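Local coordinates for protein histidine acid phosphatase (Hafnia alvei, PDB 4ARU) that belongs to branch 2 of the histidine phosphatase superfamily and combines a mixed beta sheet with many surrounding helices, at residues 115-118 with 123-126; 139-144 with 263-268; 199-202 with 207-210; 259-264 with 306-311. All blocks are in the same frame, centred on the assembly; numbering follows the deposited sequence.

Contact 1. Residues 115-118 with 123-126; sequences HHQQ and ADPL
Gln117 reaches across to Ala123 and Asp124, where the loop after strand 115-116 folds into an Asx turn. It is the main bridge between the two segments. Its CG lies opposite the backbone N (chi1 174°), and the chain beyond stays extended, which carries the amide over the gap. Gln117 NE2 donates to Ala123 O at 3.1 Å. The bond is nearly straight at hydrogen (165°). It leaves in the plane of the amide but reaches the carbonyl from well above its plane. The same NE2 also bonds to Asn119 O, so two backbone carbonyls of the loop fix the rotation of the amide. The other branch, Gln117 OE1, rests 3.4 Å from Asp124 CA. It also touches the Pro125 ring, with Gln117 OE1 to Pro125 CD at 3.5 Å.

Asp124 is buried, and both carboxylate oxygens have partners. OD2 bonds to Trp88 NE1 on strand 85-89, tying the loop to the main sheet. A water that accepts from Gln117 N at 2.9 Å donates to Asp124 OD2 at 2.6 Å, giving a second, indirect bridge between the segments. His116 folds back within its own segment, where ND1 donates to Gln117 O at 2.8 Å. The Asx turn is closed by Leu126 N, which meets Asp124 OD1 at 2.9 Å from above the carboxylate plane.

Contact 2. Residues 139-144 with 263-268; sequences KSQVHA and TPYIAK
The hydroxyl oxygen of Tyr265, which lies against Gln141, is held by the backbone N of Asp138 in a hydrogen bond at the start of helix 139-150. Asp138 is itself engaged there, since its OD1 bonds to Gln141 N and Ser140 OG. This anchors the far end of the tyrosine ring. The contact joins the first turns of two helices, 139-150 and 264-282. Their short segments pass 9.7 Å apart at 126°. Val142 and Ile266 are the nearest pair, with Val142 CA 7.0 Å from Ile266 CA.

Tyr265 reaches out between the helices because its CG stands opposite the backbone N (chi1 -177°). Gln141 CB sits over one face of the ring, 4.0 Å from its centroid and 28° off the normal, as a CH-pi contact. The glutamine chain crosses the tyrosine at about a right angle. Gln141 OE1 ends 3.3 Å from Tyr265 CE1, with the amide turned well out of parallel to the ring. At the ring edge, near its plane, Val142 CG2 meets Tyr265 CE2 at 3.8 Å. On the buried side the packing is purely aliphatic, and Val142 CG1 approaches Ile266 CD1 at 4.2 Å. Met137 and Ala145 also touch the tyrosine.

No hydrogen bond joins the two segments directly. The chemistry implies that carbon contacts hold them together, while the polar tether from Tyr265 OH to Asp138 N helps to fix where the ring lies on the start of helix 139-150.

Contact 3. Residues 199-202 with 207-210; sequences LAIN and KVAL
A two-stranded antiparallel beta hairpin is formed by strands 198-201 and 208-211, and residues 199-202 and 207-210 make up its body near the turn. Ala200 and Ala209 are the hydrogen-bonded pair. Ala200 N donates to Ala209 O at 2.9 Å, with an almost perfectly straight bond of 179°. Ala209 N returns a bond to Ala200 O, also 2.9 Å. Leu199 with Leu210 and Ile201 with Val208 are non-hydrogen-bonded pairs.

Near the turn, Asn202 N donates to Lys207 O at 3.0 Å. Asn202 then uses its side chain too. Chi1 of 74° sets CG between the backbone N and the carbonyl carbon, which brings the amide to Lys207. Asn202 OD1 accepts from Lys207 N at 3.0 Å, with the donor above the plane of the amide carbonyl. Gly205 N bonds to the same oxygen, so this amide ties the turn from within.

Leu199, Ile201, Val208 and Leu210 share one face. Leu199 CD1 touches Val208 CG1 at 3.7 Å. Ile201 and Val208 run side by side, with Ile201 CG2 4.0 Å from Val208 CG2. This face packs on two helices. Met260 of helix 243-262, in one of its two conformers, meets Leu199, Val208 and Leu210. Helix 139-150 places Val142 and His143 against Ile201. In one of its two conformers, Lys139 NZ of that helix probably bonds to the backbone oxygens of Ile201 and Asn202.

Contact 4. Residues 259-264 with 306-311; sequences LMSRTP and HDTNIA
Chi1 of -66° sets Ser261 OG beside its own backbone N, and chi1 of 61° in Thr308 sends CG2 to the side opposite its carbonyl carbon. These two settings bring the groups together, with Ser261 OG 3.7 Å from Thr308 CG2. One turn further along helix 307-317, Ser261 CB meets Ala311 CB at 3.5 Å, closer than usual van der Waals contact. The fit is therefore tight where small residues face each other.

Arg262 lies along the same helix by its aliphatic part, and its CG is 3.6 Å from Ala311 O. Its charged end is held by others. NH1 makes a salt bridge to Asp258, one turn back, and NE bonds to Ser314 OG. That hydroxyl also bonds to Ala311 O, which links the arginine to the neighbouring helix through a second residue. No hydrogen bond passes directly between the two segments.

The end of helix 243-262 widens into a pi-type turn at 259-262. Just beyond it, Thr263 OG1 donates back to Leu259 O at 2.6 Å. At the start of the other helix, His306 N donates to Asn309 OD1 at 2.9 Å. His306 and Asp307 match the His-Asp motif of this family. His306 ND1 and Asp307 OD1 bond to a tartaric acid molecule, probably from the crystallisation liquor.

Helix 307-317 follows strand 300-305 of the mixed sheet. The contact thus sets the end of helix 243-262 against its first turns, while Phe257 of helix 243-262 touches Asp307, Thr308 and Ala311.

In the fold
From the N terminus, contact 1 comes first and closes a short loop just after strand 115-116, by the mixed sheet. Contact 2 opens next on helix 139-150 and closes on helix 264-282 after 118 intervening residues. The hairpin of contact 3 is nested within that long loop. Contact 4 starts on the end of helix 243-262, where contact 2 finishes, and the two share Thr263 and Pro264. It then runs on to helix 307-317. Contacts 2, 3 and 4 touch one another, joining the hairpin and four helices. Contact 1 stands apart, with its nearest atoms about 5 Å from contact 4 and its centre about 19 Å away.

Contact 1. Residues 115-118 with 123-126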
loop_
_atom_site.group_PDB
_atom_site.type_symbol
_atom_site.label_atom_id
_atom_site.label_comp_id
_atom_site.label_asym_id
_atom_site.label_seq_id
_atom_site.Cartn_x
_atom_site.Cartn_y
_atom_site.Cartn_z
ATOM N N HIS A 115 -4.599 14.913 -10.982
ATOM C CA HIS A 115 -5.698 14.417 -11.730
ATOM C C HIS A 115 -6.409 13.312 -10.968
ATOM O O HIS A 115 -5.774 12.550 -10.263
ATOM C CB HIS A 115 -5.218 13.860 -13.065
ATOM C CG HIS A 115 -4.567 14.871 -13.940
ATOM N ND1 HIS A 115 -3.282 15.305 -13.748
ATOM C CD2 HIS A 115 -5.039 15.550 -14.995
ATOM C CE1 HIS A 115 -2.981 16.208 -14.654
ATOM N NE2 HIS A 115 -4.017 16.356 -15.460
ATOM N N HIS A 116 -7.720 13.196 -11.201
ATOM C CA HIS A 116 -8.548 12.144 -10.619
ATOM C C HIS A 116 -9.851 11.996 -11.364
ATOM O O HIS A 116 -10.207 12.792 -12.227
ATOM C CB HIS A 116 -8.780 12.386 -9.094
ATOM C CG HIS A 116 -9.613 13.584 -8.780
ATOM N ND1 HIS A 116 -10.989 13.577 -8.881
ATOM C CD2 HIS A 116 -9.279 14.817 -8.340
ATOM C CE1 HIS A 116 -11.470 14.766 -8.528
ATOM N NE2 HIS A 116 -10.448 15.538 -8.205
ATOM N N GLN A 117 -10.553 10.908 -11.093
ATOM C CA GLN A 117 -11.795 10.659 -11.764
ATOM C C GLN A 117 -12.754 11.804 -11.480
ATOM O O GLN A 117 -12.890 12.181 -10.364
ATOM C CB GLN A 117 -12.381 9.336 -11.254
ATOM C CG GLN A 117 -13.767 9.041 -11.788
ATOM C CD GLN A 117 -14.181 7.622 -11.510
ATOM O OE1 GLN A 117 -13.728 6.706 -12.204
ATOM N NE2 GLN A 117 -14.956 7.414 -10.474
ATOM N N GLN A 118 -13.482 12.243 -12.492
ATOM C CA GLN A 118 -14.419 13.355 -12.302
ATOM C C GLN A 118 -15.453 13.154 -11.213
ATOM O O GLN A 118 -15.706 14.034 -10.366
ATOM C CB GLN A 118 -15.166 13.555 -13.595
ATOM C CG GLN A 118 -14.337 14.236 -14.657
ATOM C CD GLN A 118 -14.380 15.783 -14.557
ATOM O OE1 GLN A 118 -14.425 16.397 -13.477
ATOM N NE2 GLN A 118 -14.319 16.404 -15.696
ATOM N N ALA A 123 -16.685 4.512 -7.505
ATOM C CA ALA A 123 -15.377 3.892 -7.593
ATOM C C ALA A 123 -14.662 4.262 -8.897
ATOM O O ALA A 123 -15.263 4.402 -9.921
ATOM C CB ALA A 123 -15.510 2.380 -7.486
ATOM N N ASP A 124 -13.342 4.393 -8.779
ATOM C CA ASP A 124 -12.442 4.513 -9.918
ATOM C C ASP A 124 -12.013 3.096 -10.264
ATOM O O ASP A 124 -11.372 2.473 -9.432
ATOM C CB ASP A 124 -11.276 5.465 -9.576
ATOM C CG ASP A 124 -10.253 5.590 -10.684
ATOM O OD1 ASP A 124 -10.306 4.790 -11.652
ATOM O OD2 ASP A 124 -9.420 6.527 -10.589
ATOM N N PRO A 125 -12.387 2.620 -11.471
ATOM C CA PRO A 125 -12.046 1.231 -11.803
ATOM C C PRO A 125 -10.570 0.930 -11.910
ATOM O O PRO A 125 -10.155 -0.251 -11.899
ATOM C CB PRO A 125 -12.707 1.033 -13.136
ATOM C CG PRO A 125 -12.596 2.383 -13.775
ATOM C CD PRO A 125 -12.996 3.284 -12.633
ATOM N N LEU A 126 -9.717 1.956 -11.955
ATOM C CA LEU A 126 -8.291 1.703 -11.906
ATOM C C LEU A 126 -7.881 1.163 -10.546
ATOM O O LEU A 126 -7.005 0.287 -10.472
ATOM C CB LEU A 126 -7.494 2.980 -12.140
ATOM C CG LEU A 126 -5.984 2.842 -12.172
ATOM C CD1 LEU A 126 -5.484 1.966 -13.313
ATOM C CD2 LEU A 126 -5.375 4.217 -12.290
HETATM O O HOH W 1 -9.723 8.817 -9.294
#

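Contact 2. Residues 139-144 with 263-268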
loop_
_atom_site.group_PDB
_atom_site.type_symbol
_atom_site.label_atom_id
_atom_site.label_comp_id
_atom_site.label_asym_id
_atom_site.label_seq_id
_atom_site.Cartn_x
_atom_site.Cartn_y
_atom_site.Cartn_z
ATOM N N LYS A 139 -17.185 -16.961 -6.046
ATOM C CA LYS A 139 -17.141 -17.132 -4.596
ATOM C C LYS A 139 -16.424 -18.426 -4.199
ATOM O O LYS A 139 -15.602 -18.434 -3.291
ATOM C CB LYS A 139 -18.557 -17.144 -4.010
ATOM C CG LYS A 139 -19.365 -15.863 -4.184
ATOM C CD LYS A 139 -20.680 -15.970 -3.406
ATOM C CE LYS A 139 -20.377 -16.201 -1.913
ATOM N NZ LYS A 139 -21.377 -15.681 -0.914
ATOM N N SER A 140 -16.741 -19.535 -4.886
ATOM C CA SER A 140 -16.066 -20.784 -4.526
ATOM C C SER A 140 -14.544 -20.686 -4.777
ATOM O O SER A 140 -13.715 -21.202 -3.986
ATOM C CB SER A 140 -16.664 -21.977 -5.260
ATOM O OG SER A 140 -16.347 -21.931 -6.637
ATOM N N GLN A 141 -14.165 -20.008 -5.859
ATOM C CA GLN A 141 -12.764 -19.842 -6.158
ATOM C C GLN A 141 -12.039 -18.952 -5.137
ATOM O O GLN A 141 -10.899 -19.189 -4.807
ATOM C CB GLN A 141 -12.567 -19.384 -7.607
ATOM C CG GLN A 141 -13.019 -20.414 -8.609
ATOM C CD GLN A 141 -12.692 -20.008 -10.036
ATOM O OE1 GLN A 141 -11.564 -19.616 -10.358
ATOM N NE2 GLN A 141 -13.662 -20.131 -10.900
ATOM N N VAL A 142 -12.704 -17.909 -4.647
ATOM C CA VAL A 142 -12.144 -17.102 -3.592
ATOM C C VAL A 142 -11.839 -17.942 -2.360
ATOM O O VAL A 142 -10.763 -17.867 -1.789
ATOM C CB VAL A 142 -13.068 -15.904 -3.205
ATOM C CG1 VAL A 142 -12.479 -15.148 -2.044
ATOM C CG2 VAL A 142 -13.292 -15.024 -4.456
ATOM N N HIS A 143 -12.833 -18.694 -1.917
ATOM C CA HIS A 143 -12.642 -19.506 -0.699
ATOM C C HIS A 143 -11.425 -20.468 -0.893
ATOM O O HIS A 143 -10.554 -20.561 -0.027
ATOM C CB HIS A 143 -13.903 -20.340 -0.447
ATOM C CG HIS A 143 -15.050 -19.581 0.157
ATOM N ND1 HIS A 143 -15.018 -19.113 1.454
ATOM C CD2 HIS A 143 -16.242 -19.185 -0.354
ATOM C CE1 HIS A 143 -16.170 -18.520 1.735
ATOM N NE2 HIS A 143 -16.919 -18.523 0.649
ATOM N N ALA A 144 -11.350 -21.113 -2.058
ATOM C CA ALA A 144 -10.272 -22.064 -2.314
ATOM C C ALA A 144 -8.942 -21.365 -2.427
ATOM O O ALA A 144 -7.941 -21.849 -1.895
ATOM C CB ALA A 144 -10.555 -22.869 -3.563
ATOM N N THR A 263 -3.070 -12.943 -2.177
ATOM C CA THR A 263 -3.573 -14.163 -2.837
ATOM C C THR A 263 -3.777 -13.961 -4.341
ATOM O O THR A 263 -4.552 -13.085 -4.688
ATOM C CB THR A 263 -4.931 -14.547 -2.231
ATOM O OG1 THR A 263 -4.719 -14.933 -0.876
ATOM C CG2 THR A 263 -5.622 -15.689 -3.008
ATOM N N PRO A 264 -3.076 -14.698 -5.211
ATOM C CA PRO A 264 -3.069 -14.313 -6.632
ATOM C C PRO A 264 -4.467 -14.170 -7.280
ATOM O O PRO A 264 -4.697 -13.223 -8.007
ATOM C CB PRO A 264 -2.212 -15.378 -7.289
ATOM C CG PRO A 264 -1.189 -15.640 -6.212
ATOM C CD PRO A 264 -1.985 -15.671 -4.927
ATOM N N TYR A 265 -5.382 -15.071 -6.987
ATOM C CA TYR A 265 -6.725 -14.971 -7.595
ATOM C C TYR A 265 -7.376 -13.644 -7.276
ATOM O O TYR A 265 -7.991 -12.986 -8.122
ATOM C CB TYR A 265 -7.590 -16.140 -7.131
ATOM C CG TYR A 265 -8.959 -16.177 -7.761
ATOM C CD1 TYR A 265 -9.141 -16.619 -9.055
ATOM C CD2 TYR A 265 -10.060 -15.732 -7.078
ATOM C CE1 TYR A 265 -10.398 -16.645 -9.621
ATOM C CE2 TYR A 265 -11.310 -15.750 -7.635
ATOM C CZ TYR A 265 -11.463 -16.195 -8.916
ATOM O OH TYR A 265 -12.722 -16.186 -9.474
ATOM N N ILE A 266 -7.277 -13.223 -6.038
ATOM C CA ILE A 266 -7.876 -11.966 -5.630
ATOM C C ILE A 266 -7.046 -10.819 -6.221
ATOM O O ILE A 266 -7.603 -9.834 -6.757
ATOM C CB ILE A 266 -7.904 -11.845 -4.083
ATOM C CG1 ILE A 266 -8.830 -12.904 -3.506
ATOM C CG2 ILE A 266 -8.326 -10.453 -3.671
ATOM C CD1 ILE A 266 -8.908 -12.915 -1.996
ATOM N N ALA A 267 -5.727 -10.897 -6.066
ATOM C CA ALA A 267 -4.835 -9.829 -6.466
ATOM C C ALA A 267 -5.014 -9.516 -7.983
ATOM O O ALA A 267 -5.045 -8.351 -8.331
ATOM C CB ALA A 267 -3.414 -10.257 -6.225
ATOM N N LYS A 268 -5.188 -10.515 -8.827
ATOM C CA LYS A 268 -5.292 -10.213 -10.258
ATOM C C LYS A 268 -6.633 -9.603 -10.605
ATOM O O LYS A 268 -6.710 -8.850 -11.582
ATOM C CB LYS A 268 -5.004 -11.426 -11.129
ATOM C CG LYS A 268 -6.100 -12.452 -11.107
ATOM C CD LYS A 268 -5.653 -13.745 -11.733
ATOM C CE LYS A 268 -6.812 -14.668 -11.947
ATOM N NZ LYS A 268 -6.467 -15.894 -12.737
#

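Contact 3. Residues 199-202 with 207-210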
loop_
_atom_site.group_PDB
_atom_site.type_symbol
_atom_site.label_atom_id
_atom_site.label_comp_id
_atom_site.label_asym_id
_atom_site.label_seq_id
_atom_site.Cartn_x
_atom_site.Cartn_y
_atom_site.Cartn_z
ATOM N N LEU A 199 -13.895 -16.817 6.529
ATOM C CA LEU A 199 -13.953 -15.983 5.369
ATOM C C LEU A 199 -15.438 -15.749 5.023
ATOM O O LEU A 199 -16.201 -16.684 4.839
ATOM C CB LEU A 199 -13.213 -16.673 4.204
ATOM C CG LEU A 199 -13.038 -15.906 2.909
ATOM C CD1 LEU A 199 -12.225 -14.687 3.164
ATOM C CD2 LEU A 199 -12.375 -16.744 1.833
ATOM N N ALA A 200 -15.842 -14.474 4.955
ATOM C CA ALA A 200 -17.204 -14.076 4.668
ATOM C C ALA A 200 -17.273 -13.380 3.326
ATOM O O ALA A 200 -16.457 -12.516 3.059
ATOM C CB ALA A 200 -17.704 -13.154 5.772
ATOM N N ILE A 201 -18.198 -13.792 2.469
ATOM C CA ILE A 201 -18.368 -13.186 1.156
ATOM C C ILE A 201 -19.832 -12.861 0.931
ATOM O O ILE A 201 -20.704 -13.631 1.321
ATOM C CB ILE A 201 -17.865 -14.126 0.038
ATOM C CG1 ILE A 201 -16.483 -14.658 0.391
ATOM C CG2 ILE A 201 -17.901 -13.397 -1.296
ATOM C CD1 ILE A 201 -15.876 -15.539 -0.693
ATOM N N ASN A 202 -20.108 -11.739 0.275
ATOM C CA ASN A 202 -21.490 -11.393 -0.089
ATOM C C ASN A 202 -21.979 -12.230 -1.268
ATOM O O ASN A 202 -21.256 -13.064 -1.806
ATOM C CB ASN A 202 -21.627 -9.904 -0.351
ATOM C CG ASN A 202 -21.013 -9.477 -1.675
ATOM O OD1 ASN A 202 -20.167 -10.167 -2.233
ATOM N ND2 ASN A 202 -21.445 -8.326 -2.174
ATOM N N LYS A 207 -17.639 -8.545 -2.363
ATOM C CA LYS A 207 -17.273 -8.059 -1.034
ATOM C C LYS A 207 -16.817 -9.247 -0.180
ATOM O O LYS A 207 -17.579 -10.166 0.067
ATOM C CB LYS A 207 -18.433 -7.305 -0.359
ATOM C CG LYS A 207 -18.667 -5.896 -0.912
ATOM C CD LYS A 207 -17.399 -5.044 -0.782
ATOM C CE LYS A 207 -17.474 -3.718 -1.560
ATOM N NZ LYS A 207 -16.132 -3.070 -1.709
ATOM N N VAL A 208 -15.568 -9.197 0.261
ATOM C CA VAL A 208 -14.914 -10.318 0.947
ATOM C C VAL A 208 -14.270 -9.809 2.210
ATOM O O VAL A 208 -13.674 -8.722 2.239
ATOM C CB VAL A 208 -13.855 -10.944 -0.016
ATOM C CG1 VAL A 208 -13.100 -12.082 0.619
ATOM C CG2 VAL A 208 -14.475 -11.400 -1.329
ATOM N N ALA A 209 -14.370 -10.561 3.302
ATOM C CA ALA A 209 -13.712 -10.148 4.505
ATOM C C ALA A 209 -13.211 -11.332 5.314
ATOM O O ALA A 209 -13.882 -12.382 5.360
ATOM C CB ALA A 209 -14.651 -9.307 5.358
ATOM N N LEU A 210 -12.088 -11.151 5.974
ATOM C CA LEU A 210 -11.617 -12.124 6.947
ATOM C C LEU A 210 -12.231 -11.707 8.303
ATOM O O LEU A 210 -11.815 -10.701 8.899
ATOM C CB LEU A 210 -10.074 -12.138 7.015
ATOM C CG LEU A 210 -9.458 -13.009 8.081
ATOM C CD1 LEU A 210 -9.698 -14.477 7.735
ATOM C CD2 LEU A 210 -7.982 -12.723 8.182
#

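Contact 4. Residues 259-264 with 306-311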
loop_
_atom_site.group_PDB
_atom_site.type_symbol
_atom_site.label_atom_id
_atom_site.label_comp_id
_atom_site.label_asym_id
_atom_site.label_seq_id
_atom_site.Cartn_x
_atom_site.Cartn_y
_atom_site.Cartn_z
ATOM N N LEU A 259 -3.401 -12.726 2.895
ATOM C CA LEU A 259 -4.515 -13.553 2.556
ATOM C C LEU A 259 -5.576 -12.866 1.708
ATOM O O LEU A 259 -6.122 -13.450 0.757
ATOM C CB LEU A 259 -5.175 -14.099 3.847
ATOM C CG LEU A 259 -4.283 -15.016 4.680
ATOM C CD1 LEU A 259 -5.073 -15.502 5.908
ATOM C CD2 LEU A 259 -3.649 -16.169 3.921
ATOM N N MET A 260 -5.881 -11.626 2.049
ATOM C CA MET A 260 -7.023 -10.933 1.462
ATOM C C MET A 260 -6.644 -10.013 0.302
ATOM O O MET A 260 -7.509 -9.579 -0.465
ATOM C CB MET A 260 -7.765 -10.183 2.571
ATOM C CG MET A 260 -8.217 -11.104 3.713
ATOM S SD MET A 260 -9.020 -12.656 3.282
ATOM C CE MET A 260 -10.325 -11.958 2.286
ATOM N N SER A 261 -5.360 -9.743 0.143
ATOM C CA SER A 261 -4.885 -8.905 -0.944
ATOM C C SER A 261 -3.752 -9.484 -1.795
ATOM O O SER A 261 -3.672 -9.160 -2.994
ATOM C CB SER A 261 -4.485 -7.534 -0.421
ATOM O OG SER A 261 -5.668 -6.860 0.062
ATOM N N ARG A 262 -2.882 -10.318 -1.246
ATOM C CA ARG A 262 -1.806 -10.905 -2.043
ATOM C C ARG A 262 -2.163 -12.180 -2.748
ATOM O O ARG A 262 -1.625 -12.478 -3.783
ATOM C CB ARG A 262 -0.521 -11.130 -1.217
ATOM C CG ARG A 262 0.056 -9.869 -0.609
ATOM C CD ARG A 262 1.472 -10.072 -0.044
ATOM N NE ARG A 262 2.383 -10.366 -1.138
ATOM C CZ ARG A 262 2.810 -11.572 -1.502
ATOM N NH1 ARG A 262 2.454 -12.668 -0.879
ATOM N NH2 ARG A 262 3.545 -11.704 -2.583
ATOM N N THR A 263 -3.070 -12.943 -2.177
ATOM C CA THR A 263 -3.573 -14.163 -2.837
ATOM C C THR A 263 -3.777 -13.961 -4.341
ATOM O O THR A 263 -4.552 -13.085 -4.688
ATOM C CB THR A 263 -4.931 -14.547 -2.231
ATOM O OG1 THR A 263 -4.719 -14.933 -0.876
ATOM C CG2 THR A 263 -5.622 -15.689 -3.008
ATOM N N PRO A 264 -3.076 -14.698 -5.211
ATOM C CA PRO A 264 -3.069 -14.313 -6.632
ATOM C C PRO A 264 -4.467 -14.170 -7.280
ATOM O O PRO A 264 -4.697 -13.223 -8.007
ATOM C CB PRO A 264 -2.212 -15.378 -7.289
ATOM C CG PRO A 264 -1.189 -15.640 -6.212
ATOM C CD PRO A 264 -1.985 -15.671 -4.927
ATOM N N HIS A 306 -3.964 2.858 -2.183
ATOM C CA HIS A 306 -4.307 2.216 -0.920
ATOM C C HIS A 306 -3.357 1.062 -0.666
ATOM O O HIS A 306 -2.670 0.562 -1.593
ATOM C CB HIS A 306 -5.707 1.687 -0.962
ATOM C CG HIS A 306 -6.716 2.711 -1.397
ATOM N ND1 HIS A 306 -7.405 3.515 -0.508
ATOM C CD2 HIS A 306 -7.094 3.108 -2.634
ATOM C CE1 HIS A 306 -8.195 4.321 -1.179
ATOM N NE2 HIS A 306 -8.046 4.085 -2.469
ATOM N N ASP A 307 -3.256 0.694 0.615
ATOM C CA ASP A 307 -2.455 -0.483 0.954
ATOM C C ASP A 307 -2.849 -1.716 0.167
ATOM O O ASP A 307 -1.967 -2.472 -0.293
ATOM C CB ASP A 307 -2.426 -0.763 2.480
ATOM C CG ASP A 307 -3.778 -0.724 3.175
ATOM O OD1 ASP A 307 -4.841 -0.952 2.562
ATOM O OD2 ASP A 307 -3.755 -0.561 4.450
ATOM N N THR A 308 -4.133 -1.929 -0.036
ATOM C CA THR A 308 -4.568 -3.084 -0.793
ATOM C C THR A 308 -4.053 -3.123 -2.227
ATOM O O THR A 308 -3.768 -4.178 -2.757
ATOM C CB THR A 308 -6.089 -3.216 -0.784
ATOM O OG1 THR A 308 -6.658 -2.056 -1.379
ATOM C CG2 THR A 308 -6.649 -3.345 0.629
ATOM N N ASN A 309 -3.865 -1.950 -2.833
ATOM C CA ASN A 309 -3.374 -1.853 -4.200
ATOM C C ASN A 309 -1.906 -2.321 -4.255
ATOM O O ASN A 309 -1.486 -3.102 -5.146
ATOM C CB ASN A 309 -3.451 -0.427 -4.752
ATOM C CG ASN A 309 -4.834 0.158 -4.777
ATOM O OD1 ASN A 309 -5.088 1.243 -4.271
ATOM N ND2 ASN A 309 -5.757 -0.547 -5.419
ATOM N N ILE A 310 -1.118 -1.857 -3.305
ATOM C CA ILE A 310 0.286 -2.275 -3.255
ATOM C C ILE A 310 0.339 -3.792 -3.021
ATOM O O ILE A 310 1.137 -4.509 -3.634
ATOM C CB ILE A 310 1.086 -1.495 -2.161
ATOM C CG1 ILE A 310 1.252 -0.039 -2.621
ATOM C CG2 ILE A 310 2.433 -2.158 -1.908
ATOM C CD1 ILE A 310 1.901 0.866 -1.595
ATOM N N ALA A 311 -0.488 -4.291 -2.122
ATOM C CA ALA A 311 -0.484 -5.742 -1.829
ATOM C C ALA A 311 -0.937 -6.526 -3.040
ATOM O O ALA A 311 -0.361 -7.588 -3.352
ATOM C CB ALA A 311 -1.347 -6.038 -0.616
#